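Local coordinates for bifunctional protein PutA (Bdellovibrio bacteriovorus, PDB 5UR2) that probably oxidises proline to glutamate in two steps, joining a flavin-dependent proline dehydrogenase to an NAD-dependent L-glutamate gamma-semialdehyde dehydrogenase in a single chain, at residues M3-I6 / Q7-V11; Y243-K246 / H247-E251; L218-R221 / L222-V225; Q156-S159 / N160-E164. All coordinates share one frame; numbering follows the deposited sequence.

Interaction 1 of 4, residues M3-I6 / Q7-V11; sequences MNDI and QSQIV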
loop_
_atom_site.group_PDB
_atom_site.type_symbol
_atom_site.label_atom_id
_atom_site.label_comp_id
_atom_site.label_asym_id
_atom_site.label_seq_id
_atom_site.Cartn_x
_atom_site.Cartn_y
_atom_site.Cartn_z
ATOM N N MET B 3 34.845 55.888 11.905
ATOM C CA MET B 3 33.980 56.119 10.760
ATOM C C MET B 3 33.009 54.954 10.635
ATOM O O MET B 3 33.376 53.794 10.854
ATOM C CB MET B 3 34.815 56.277 9.489
ATOM C CG MET B 3 35.918 57.327 9.608
ATOM S SD MET B 3 35.230 58.935 10.063
ATOM C CE MET B 3 36.688 59.995 10.044
ATOM N N ASN B 4 31.750 55.277 10.348
ATOM C CA ASN B 4 30.695 54.277 10.156
ATOM C C ASN B 4 30.423 53.470 11.430
ATOM O O ASN B 4 30.037 52.304 11.354
ATOM C CB ASN B 4 31.013 53.335 8.977
ATOM C CG ASN B 4 31.341 54.092 7.699
ATOM O OD1 ASN B 4 30.486 54.776 7.136
ATOM N ND2 ASN B 4 32.590 53.989 7.246
ATOM N N ASP B 5 30.606 54.085 12.610
ATOM C CA ASP B 5 30.262 53.467 13.888
ATOM C C ASP B 5 28.840 53.792 14.348
ATOM O O ASP B 5 28.602 53.890 15.559
ATOM C CB ASP B 5 31.274 53.870 14.968
ATOM C CG ASP B 5 31.123 55.335 15.433
ATOM O OD1 ASP B 5 30.338 56.110 14.837
ATOM O OD2 ASP B 5 31.823 55.714 16.402
ATOM N N ILE B 6 27.881 53.940 13.424
ATOM C CA ILE B 6 26.512 54.267 13.834
ATOM C C ILE B 6 25.944 53.163 14.720
ATOM O O ILE B 6 25.251 53.435 15.708
ATOM C CB ILE B 6 25.618 54.503 12.598
ATOM C CG1 ILE B 6 24.220 55.010 12.991
ATOM C CG2 ILE B 6 25.514 53.236 11.743
ATOM C CD1 ILE B 6 24.202 56.368 13.644
ATOM N N GLN B 7 26.294 51.908 14.423
ATOM C CA GLN B 7 25.790 50.787 15.201
ATOM C C GLN B 7 26.195 50.903 16.664
ATOM O O GLN B 7 25.438 50.494 17.550
ATOM C CB GLN B 7 26.262 49.471 14.582
ATOM C CG GLN B 7 25.661 49.262 13.183
ATOM C CD GLN B 7 24.134 49.447 13.168
ATOM O OE1 GLN B 7 23.424 48.982 14.063
ATOM N NE2 GLN B 7 23.639 50.183 12.178
ATOM N N SER B 8 27.382 51.452 16.936
ATOM C CA SER B 8 27.793 51.679 18.317
ATOM C C SER B 8 26.969 52.773 18.985
ATOM O O SER B 8 26.727 52.708 20.194
ATOM C CB SER B 8 29.280 52.027 18.379
ATOM O OG SER B 8 29.450 53.403 18.672
ATOM N N GLN B 9 26.564 53.803 18.240
ATOM C CA GLN B 9 25.748 54.854 18.847
ATOM C C GLN B 9 24.323 54.377 19.105
ATOM O O GLN B 9 23.692 54.793 20.083
ATOM C CB GLN B 9 25.728 56.089 17.961
ATOM C CG GLN B 9 27.103 56.583 17.554
ATOM C CD GLN B 9 27.058 57.921 16.832
ATOM O OE1 GLN B 9 26.257 58.801 17.164
ATOM N NE2 GLN B 9 27.924 58.080 15.838
ATOM N N ILE B 10 23.797 53.513 18.237
ATOM C CA ILE B 10 22.478 52.937 18.480
ATOM C C ILE B 10 22.506 52.064 19.735
ATOM O O ILE B 10 21.643 52.185 20.614
ATOM C CB ILE B 10 22.000 52.169 17.236
ATOM C CG1 ILE B 10 21.757 53.165 16.098
ATOM C CG2 ILE B 10 20.737 51.373 17.539
ATOM C CD1 ILE B 10 21.478 52.524 14.777
ATOM N N VAL B 11 23.527 51.207 19.859
ATOM C CA VAL B 11 23.655 50.370 21.054
ATOM C C VAL B 11 23.678 51.231 22.311
ATOM O O VAL B 11 23.066 50.882 23.330
ATOM C CB VAL B 11 24.898 49.466 20.957
ATOM C CG1 VAL B 11 25.208 48.823 22.309
ATOM C CG2 VAL B 11 24.670 48.387 19.925
#
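Asp5 and Gln9 meet across the first turn of helix 6-22, where the amide NE2 of Gln9 donates to OD1 of Asp5 at 3.3 Å. The bond is nearly straight at hydrogen, 165°. It leaves Gln9 in the plane of its amide but lands on Asp5 from above the carboxylate, and the two flat groups stand at 79° to each other. Asp5 precedes the helix at its N-cap position without capping through its side chain. Its carbonyl O instead draws three weak bonds, from Ser8 N, Gln9 N and Ser8 OG, the last at 3.3 Å. One residue on, Ile10 N bonds Ile6 O at 2.9 Å in the first firm helical bond of this turn. Beside it Ile6 CG1 and Ile10 CD1 make an apolar contact at 4.1 Å; with chi1 at -173°, Ile6 swings CG1 away from its own N, on the side of its carbonyl carbon, so that it faces Ile10. A second layer of polar partners holds the ends: His2 N bonds Asp5 OD2, Lys369 bonds Gln9 OE1, and Arg358 bonds Gln7 OE1. The turn thus opens the N-terminal helix of the chain at the protein surface, with Ile6 resting on Lys369 and Ile10 on Arg358, Leu365 and Tyr366, all of helix 357-369.

Interaction 2 of 4, residues Y243-K246 / H247-E251; sequences YSVK and HLTLE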
loop_
_atom_site.group_PDB
_atom_site.type_symbol
_atom_site.label_atom_id
_atom_site.label_comp_id
_atom_site.label_asym_id
_atom_site.label_seq_id
_atom_site.Cartn_x
_atom_site.Cartn_y
_atom_site.Cartn_z
ATOM N N TYR B 243 -2.138 39.751 3.662
ATOM C CA TYR B 243 -1.475 40.038 2.394
ATOM C C TYR B 243 -2.445 39.991 1.212
ATOM O O TYR B 243 -2.265 40.730 0.239
ATOM C CB TYR B 243 -0.316 39.066 2.181
ATOM C CG TYR B 243 0.579 39.461 1.018
ATOM C CD1 TYR B 243 1.410 40.574 1.107
ATOM C CD2 TYR B 243 0.578 38.734 -0.170
ATOM C CE1 TYR B 243 2.237 40.939 0.057
ATOM C CE2 TYR B 243 1.406 39.085 -1.228
ATOM C CZ TYR B 243 2.231 40.192 -1.109
ATOM O OH TYR B 243 3.053 40.559 -2.155
ATOM N N SER B 244 -3.486 39.149 1.280
ATOM C CA SER B 244 -4.433 39.051 0.172
ATOM C C SER B 244 -5.160 40.374 -0.118
ATOM O O SER B 244 -5.712 40.531 -1.207
ATOM C CB SER B 244 -5.462 37.956 0.455
ATOM O OG SER B 244 -6.165 38.256 1.662
ATOM N N VAL B 245 -5.174 41.327 0.813
ATOM C CA VAL B 245 -5.776 42.626 0.549
ATOM C C VAL B 245 -4.764 43.756 0.641
ATOM O O VAL B 245 -5.156 44.926 0.665
ATOM C CB VAL B 245 -6.975 42.902 1.485
ATOM C CG1 VAL B 245 -8.047 41.810 1.349
ATOM C CG2 VAL B 245 -6.520 43.013 2.935
ATOM N N LYS B 246 -3.463 43.447 0.713
ATOM C CA LYS B 246 -2.494 44.522 0.925
ATOM C C LYS B 246 -2.457 45.466 -0.268
ATOM O O LYS B 246 -2.554 46.685 -0.105
ATOM C CB LYS B 246 -1.089 43.960 1.193
ATOM C CG LYS B 246 -0.075 45.026 1.636
ATOM C CD LYS B 246 0.674 45.684 0.462
ATOM C CE LYS B 246 1.533 44.659 -0.302
ATOM N NZ LYS B 246 2.369 45.262 -1.410
ATOM N N HIS B 247 -2.294 44.917 -1.475
ATOM C CA HIS B 247 -2.209 45.762 -2.663
ATOM C C HIS B 247 -3.514 46.526 -2.876
ATOM O O HIS B 247 -3.502 47.732 -3.160
ATOM C CB HIS B 247 -1.840 44.895 -3.877
ATOM C CG HIS B 247 -1.592 45.676 -5.129
ATOM N ND1 HIS B 247 -1.567 45.091 -6.381
ATOM C CD2 HIS B 247 -1.371 46.999 -5.328
ATOM C CE1 HIS B 247 -1.342 46.019 -7.294
ATOM N NE2 HIS B 247 -1.223 47.186 -6.682
ATOM N N LEU B 248 -4.651 45.853 -2.692
ATOM C CA LEU B 248 -5.935 46.525 -2.841
ATOM C C LEU B 248 -6.069 47.688 -1.855
ATOM O O LEU B 248 -6.541 48.769 -2.217
ATOM C CB LEU B 248 -7.063 45.511 -2.663
ATOM C CG LEU B 248 -8.509 45.994 -2.792
ATOM C CD1 LEU B 248 -8.769 46.548 -4.187
ATOM C CD2 LEU B 248 -9.468 44.859 -2.471
ATOM N N THR B 249 -5.634 47.489 -0.610
ATOM C CA THR B 249 -5.719 48.545 0.395
ATOM C C THR B 249 -4.910 49.768 -0.019
ATOM O O THR B 249 -5.333 50.908 0.204
ATOM C CB THR B 249 -5.261 48.008 1.751
ATOM O OG1 THR B 249 -6.061 46.865 2.083
ATOM C CG2 THR B 249 -5.432 49.072 2.848
ATOM N N LEU B 250 -3.739 49.551 -0.614
ATOM C CA LEU B 250 -2.909 50.679 -1.009
ATOM C C LEU B 250 -3.543 51.471 -2.156
ATOM O O LEU B 250 -3.505 52.706 -2.152
ATOM C CB LEU B 250 -1.512 50.183 -1.375
ATOM C CG LEU B 250 -0.744 49.627 -0.163
ATOM C CD1 LEU B 250 0.655 49.176 -0.557
ATOM C CD2 LEU B 250 -0.696 50.646 0.966
ATOM N N GLU B 251 -4.127 50.782 -3.145
ATOM C CA GLU B 251 -4.839 51.481 -4.210
ATOM C C GLU B 251 -6.058 52.221 -3.663
ATOM O O GLU B 251 -6.324 53.365 -4.043
ATOM C CB GLU B 251 -5.259 50.496 -5.310
ATOM C CG GLU B 251 -4.081 49.932 -6.075
ATOM C CD GLU B 251 -4.485 49.189 -7.324
ATOM O OE1 GLU B 251 -5.679 49.218 -7.700
ATOM O OE2 GLU B 251 -3.598 48.572 -7.933
HETATM O O HOH W 1 -4.720 42.942 -2.915
#
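Thr249 reaches back one turn to Val245: its CB lies 3.3 Å from Val245 O and 3.5 Å from Lys246 O. Beyond CB the chain forks. OG1, turned away from the threonine's own carbonyl carbon (chi1 -56°), donates to Val245 O at 2.6 Å, while the side chain also touches Met199 and Ile270. Thr249 N donates to the same oxygen at 2.9 Å. The two donors come from opposite faces of the carbonyl plane, so this buried oxygen is gripped twice by one residue. Val245 CG2 lies 4.0 Å from OG1, its methyl flanking the hydroxyl.

On the next position round the helix, Lys246 bends at chi2 and chi3, and its CD comes to 3.6 Å from Leu250 CD1. The fold in the chain carries NZ to Asp282 and Asp278, which form salt bridges with it; the aliphatic part packs on leucine while the charge, buried with the rest of the residue, is met by two carboxylates. Water 1 fills the step before the regular bonds begin, accepting from Leu248 N at 2.9 Å and donating to Ser244 O. Val245 occupies the N-cap position, immediately before helix 246-257, which is packed by Leu250 on Ile270 and Ile272 of strand 268-273. Strand 235-238, this loop and this helix form a beta-alpha step of the proline dehydrogenase domain, a TIM-type barrel of eight parallel strands.

Interaction 3 of 4, residues L218-R221 / L222-V225; sequences LKDR and LRPV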
loop_
_atom_site.group_PDB
_atom_site.type_symbol
_atom_site.label_atom_id
_atom_site.label_comp_id
_atom_site.label_asym_id
_atom_site.label_seq_id
_atom_site.Cartn_x
_atom_site.Cartn_y
_atom_site.Cartn_z
ATOM N N LEU B 218 -15.105 49.775 -2.062
ATOM C CA LEU B 218 -14.348 50.041 -0.841
ATOM C C LEU B 218 -14.125 51.540 -0.651
ATOM O O LEU B 218 -14.335 52.076 0.441
ATOM C CB LEU B 218 -13.015 49.283 -0.864
ATOM C CG LEU B 218 -13.170 47.765 -0.709
ATOM C CD1 LEU B 218 -11.892 47.023 -1.087
ATOM C CD2 LEU B 218 -13.585 47.427 0.697
ATOM N N LYS B 219 -13.723 52.235 -1.716
ATOM C CA LYS B 219 -13.557 53.681 -1.641
ATOM C C LYS B 219 -14.857 54.371 -1.259
ATOM O O LYS B 219 -14.852 55.304 -0.447
ATOM C CB LYS B 219 -13.040 54.226 -2.976
ATOM C CG LYS B 219 -11.592 53.883 -3.259
ATOM C CD LYS B 219 -11.237 53.980 -4.745
ATOM C CE LYS B 219 -11.239 55.415 -5.246
ATOM N NZ LYS B 219 -10.881 55.468 -6.695
ATOM N N ASP B 220 -15.984 53.924 -1.835
ATOM C CA ASP B 220 -17.267 54.541 -1.517
ATOM C C ASP B 220 -17.612 54.366 -0.044
ATOM O O ASP B 220 -18.199 55.260 0.566
ATOM C CB ASP B 220 -18.398 53.955 -2.379
ATOM C CG ASP B 220 -18.300 54.346 -3.843
ATOM O OD1 ASP B 220 -17.511 55.252 -4.161
ATOM O OD2 ASP B 220 -19.046 53.764 -4.669
ATOM N N ARG B 221 -17.262 53.220 0.545
ATOM C CA ARG B 221 -17.604 53.007 1.945
ATOM C C ARG B 221 -16.676 53.779 2.869
ATOM O O ARG B 221 -17.116 54.246 3.927
ATOM C CB ARG B 221 -17.566 51.516 2.277
ATOM C CG ARG B 221 -18.412 50.641 1.355
ATOM C CD ARG B 221 -19.884 50.724 1.676
ATOM N NE ARG B 221 -20.718 49.991 0.716
ATOM C CZ ARG B 221 -21.082 48.715 0.821
ATOM N NH1 ARG B 221 -20.680 47.979 1.843
ATOM N NH2 ARG B 221 -21.859 48.171 -0.108
ATOM N N LEU B 222 -15.405 53.939 2.473
ATOM C CA LEU B 222 -14.433 54.693 3.265
ATOM C C LEU B 222 -14.660 56.191 3.165
ATOM O O LEU B 222 -14.433 56.924 4.138
ATOM C CB LEU B 222 -13.006 54.380 2.818
ATOM C CG LEU B 222 -12.127 53.570 3.760
ATOM C CD1 LEU B 222 -10.676 53.619 3.281
ATOM C CD2 LEU B 222 -12.254 54.103 5.166
ATOM N N ARG B 223 -15.086 56.662 1.997
ATOM C CA ARG B 223 -15.162 58.099 1.746
ATOM C C ARG B 223 -15.926 58.871 2.816
ATOM O O ARG B 223 -15.394 59.881 3.297
ATOM C CB ARG B 223 -15.760 58.339 0.349
ATOM C CG ARG B 223 -15.734 59.808 -0.102
ATOM C CD ARG B 223 -16.167 59.967 -1.564
ATOM N NE ARG B 223 -15.234 59.351 -2.511
ATOM C CZ ARG B 223 -15.448 58.209 -3.164
ATOM N NH1 ARG B 223 -16.571 57.510 -2.993
ATOM N NH2 ARG B 223 -14.525 57.773 -4.004
ATOM N N PRO B 224 -17.126 58.471 3.255
ATOM C CA PRO B 224 -17.806 59.269 4.300
ATOM C C PRO B 224 -17.057 59.291 5.624
ATOM O O PRO B 224 -17.151 60.287 6.355
ATOM C CB PRO B 224 -19.167 58.577 4.455
ATOM C CG PRO B 224 -19.291 57.654 3.280
ATOM C CD PRO B 224 -17.918 57.289 2.871
ATOM N N VAL B 225 -16.331 58.212 5.963
ATOM C CA VAL B 225 -15.548 58.199 7.198
ATOM C C VAL B 225 -14.380 59.168 7.084
ATOM O O VAL B 225 -14.111 59.958 8.000
ATOM C CB VAL B 225 -15.046 56.780 7.531
ATOM C CG1 VAL B 225 -14.276 56.799 8.850
ATOM C CG2 VAL B 225 -16.177 55.793 7.574
#
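Leu222 N and Arg223 N close two successive helical bonds onto Leu218 O and Lys219 O, at 3.0 and 2.8 Å; the ladder then breaks, for Pro224 has no N-H to give, Val225 N makes no bond to the turn before, and the helix is kinked there. In place of a donor, Pro224 sets its ring carbon CD 3.1 Å from Asp220 O and 3.3 Å from Arg221 O. The principal side-chain contact spans three residues: Arg223 NH1 donates to Asp220 OD1 at 2.7 Å in a salt bridge, with 160° at hydrogen. The two side chains run alongside each other in the same direction, their flat groups turned 57° apart. OD1 sits at the edge of the guanidinium, near its plane, and is approached on the anti side of the carboxylate, somewhat out of plane.

Arg223 begins with CG opposite its backbone N (chi1 -173°) and then bends at chi3, which brings the guanidinium back over the preceding turn; Lys219 O lies over one of its faces. Further charges spread from this pair: Arg223 NH2 is salt-bridged to Glu259, and Asp220 OD2 to Lys216. Lys219 pairs with Glu255 and Arg221, on another side of the helix, with Glu152. Leu218 packs on Leu248 and Val252, and Leu222 on Leu256, all of helix 246-257. Helix 211-232 is the connection in a beta-alpha-beta crossover between parallel strands 194-197 and 235-238, the repeating element of a TIM-type barrel.

Interaction 4 of 4, residues Q156-S159 / N160-E164; sequences QDYS and NKYME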
loop_
_atom_site.group_PDB
_atom_site.type_symbol
_atom_site.label_atom_id
_atom_site.label_comp_id
_atom_site.label_asym_id
_atom_site.label_seq_id
_atom_site.Cartn_x
_atom_site.Cartn_y
_atom_site.Cartn_z
ATOM N N GLN B 156 -22.728 47.592 7.193
ATOM C CA GLN B 156 -23.411 48.854 7.444
ATOM C C GLN B 156 -23.322 49.241 8.918
ATOM O O GLN B 156 -23.106 50.413 9.244
ATOM C CB GLN B 156 -24.862 48.739 6.976
ATOM C CG GLN B 156 -25.700 50.006 7.090
ATOM C CD GLN B 156 -25.225 51.123 6.165
ATOM O OE1 GLN B 156 -25.365 51.028 4.942
ATOM N NE2 GLN B 156 -24.704 52.205 6.751
ATOM N N ASP B 157 -23.463 48.261 9.820
ATOM C CA ASP B 157 -23.335 48.532 11.250
ATOM C C ASP B 157 -21.929 49.018 11.587
ATOM O O ASP B 157 -21.757 49.947 12.386
ATOM C CB ASP B 157 -23.671 47.275 12.059
ATOM C CG ASP B 157 -25.155 46.876 11.973
ATOM O OD1 ASP B 157 -25.992 47.690 11.520
ATOM O OD2 ASP B 157 -25.479 45.720 12.330
ATOM N N TYR B 158 -20.913 48.409 10.971
ATOM C CA TYR B 158 -19.541 48.831 11.213
ATOM C C TYR B 158 -19.326 50.272 10.747
ATOM O O TYR B 158 -18.666 51.067 11.432
ATOM C CB TYR B 158 -18.574 47.862 10.515
ATOM C CG TYR B 158 -17.098 48.141 10.778
ATOM C CD1 TYR B 158 -16.435 47.564 11.870
ATOM C CD2 TYR B 158 -16.367 48.980 9.936
ATOM C CE1 TYR B 158 -15.084 47.825 12.116
ATOM C CE2 TYR B 158 -15.019 49.253 10.174
ATOM C CZ TYR B 158 -14.378 48.666 11.252
ATOM O OH TYR B 158 -13.043 48.952 11.462
ATOM N N SER B 159 -19.887 50.629 9.589
ATOM C CA SER B 159 -19.778 52.002 9.110
ATOM C C SER B 159 -20.446 52.979 10.068
ATOM O O SER B 159 -19.881 54.030 10.395
ATOM C CB SER B 159 -20.386 52.110 7.717
ATOM O OG SER B 159 -20.097 53.363 7.135
ATOM N N ASN B 160 -21.647 52.641 10.542
ATOM C CA ASN B 160 -22.355 53.521 11.461
ATOM C C ASN B 160 -21.591 53.681 12.768
ATOM O O ASN B 160 -21.523 54.784 13.317
ATOM C CB ASN B 160 -23.764 52.980 11.717
ATOM C CG ASN B 160 -24.650 53.080 10.492
ATOM O OD1 ASN B 160 -24.418 53.913 9.611
ATOM N ND2 ASN B 160 -25.657 52.214 10.415
ATOM N N LYS B 161 -20.989 52.595 13.268
ATOM C CA LYS B 161 -20.187 52.695 14.486
ATOM C C LYS B 161 -19.082 53.731 14.338
ATOM O O LYS B 161 -18.854 54.535 15.249
ATOM C CB LYS B 161 -19.585 51.338 14.849
ATOM C CG LYS B 161 -20.509 50.421 15.595
ATOM C CD LYS B 161 -19.758 49.184 16.048
ATOM C CE LYS B 161 -20.668 48.215 16.785
ATOM N NZ LYS B 161 -19.903 47.103 17.423
ATOM N N TYR B 162 -18.396 53.742 13.189
ATOM C CA TYR B 162 -17.306 54.696 13.007
ATOM C C TYR B 162 -17.818 56.121 12.872
ATOM O O TYR B 162 -17.271 57.037 13.503
ATOM C CB TYR B 162 -16.456 54.304 11.804
ATOM C CG TYR B 162 -15.336 53.431 12.269
ATOM C CD1 TYR B 162 -14.144 53.985 12.705
ATOM C CD2 TYR B 162 -15.497 52.062 12.361
ATOM C CE1 TYR B 162 -13.130 53.195 13.183
ATOM C CE2 TYR B 162 -14.489 51.271 12.845
ATOM C CZ TYR B 162 -13.306 51.836 13.248
ATOM O OH TYR B 162 -12.296 51.038 13.727
ATOM N N MET B 163 -18.891 56.323 12.100
ATOM C CA MET B 163 -19.459 57.664 11.974
ATOM C C MET B 163 -19.860 58.215 13.338
ATOM O O MET B 163 -19.600 59.380 13.641
ATOM C CB MET B 163 -20.663 57.651 11.030
ATOM C CG MET B 163 -20.389 57.235 9.571
ATOM S SD MET B 163 -19.324 58.365 8.636
ATOM C CE MET B 163 -20.434 59.719 8.261
ATOM N N GLU B 164 -20.492 57.387 14.178
ATOM C CA GLU B 164 -20.869 57.845 15.512
ATOM C C GLU B 164 -19.641 58.088 16.379
ATOM O O GLU B 164 -19.596 59.068 17.131
ATOM C CB GLU B 164 -21.795 56.832 16.186
ATOM C CG GLU B 164 -23.194 56.779 15.605
ATOM C CD GLU B 164 -23.878 55.445 15.870
ATOM O OE1 GLU B 164 -23.326 54.650 16.663
ATOM O OE2 GLU B 164 -24.957 55.192 15.280
#
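Tyr158 and Tyr162 stand one turn apart on the inner flank of helix 152-173, where this outer helix of the proline dehydrogenase barrel lies against the strands. Tyr162 CD2 sits about 3.6 Å above one face of the Tyr158 ring, toward its rim. The ring centroids are 4.8 Å apart and the planes meet at 46°, an oblique pairing, though the rings are modelled too close for the exact spacing to be relied on. With chi1 -176° the ring of Tyr158 projects out from the helix toward the strands, beside that of Tyr162. Tyr158 O bonds the N of Tyr162 at 3.2 Å and also lies in plane at the edge of that ring.

Both hydroxyls find backbone partners beyond the helix: Tyr158 OH bonds Lys198 N, and Tyr162 OH bonds Ser196 O and Ile144 N. These bonds satisfy polar tips of two buried rings and fix them against the ends of strands 138-144 and 194-197. Tyr158 also touches Ala201 and Leu202 of the loop after strand 194-197.

A looser polar pair lies elsewhere on the helix. Gln156 NE2 donates weakly to Asn160 OD1 at 3.3 Å, its chain folded at chi2 and the two amide planes 33° apart. Backbone bonds from Asn160 N to Gln156 O, at 3.0 Å, and from Met163 N to Ser159 O, also 3.0 Å, keep the turn regular. Tyrosines four residues apart thus fall on one face of the helix, here the strand-facing side of a beta-alpha unit in a barrel where the bound N-propargylglycine-modified flavin adenine dinucleotide lies about 9 Å from the Tyr158 side chain.

In the fold
Each contact closes a single helical turn, so the four follow in series and none nests or crosses. Along the chain, interaction 1 starts helix 6-22 of the N-terminal region, which leans on helix 357-369. Interaction 4 then lies on helix 152-173, interaction 3 on helix 211-232 and interaction 2 at the start of helix 246-257, all within the proline dehydrogenase range. These three touch one another in a row: Met163 SD lies 3.7 Å from Pro224 O, and Leu218 CD1 lies 3.5 Å from Leu248 CD2. Three neighbouring helices of the barrel are thereby joined, whereas interaction 1 stands apart, its centre about 36 Å from that of interaction 2.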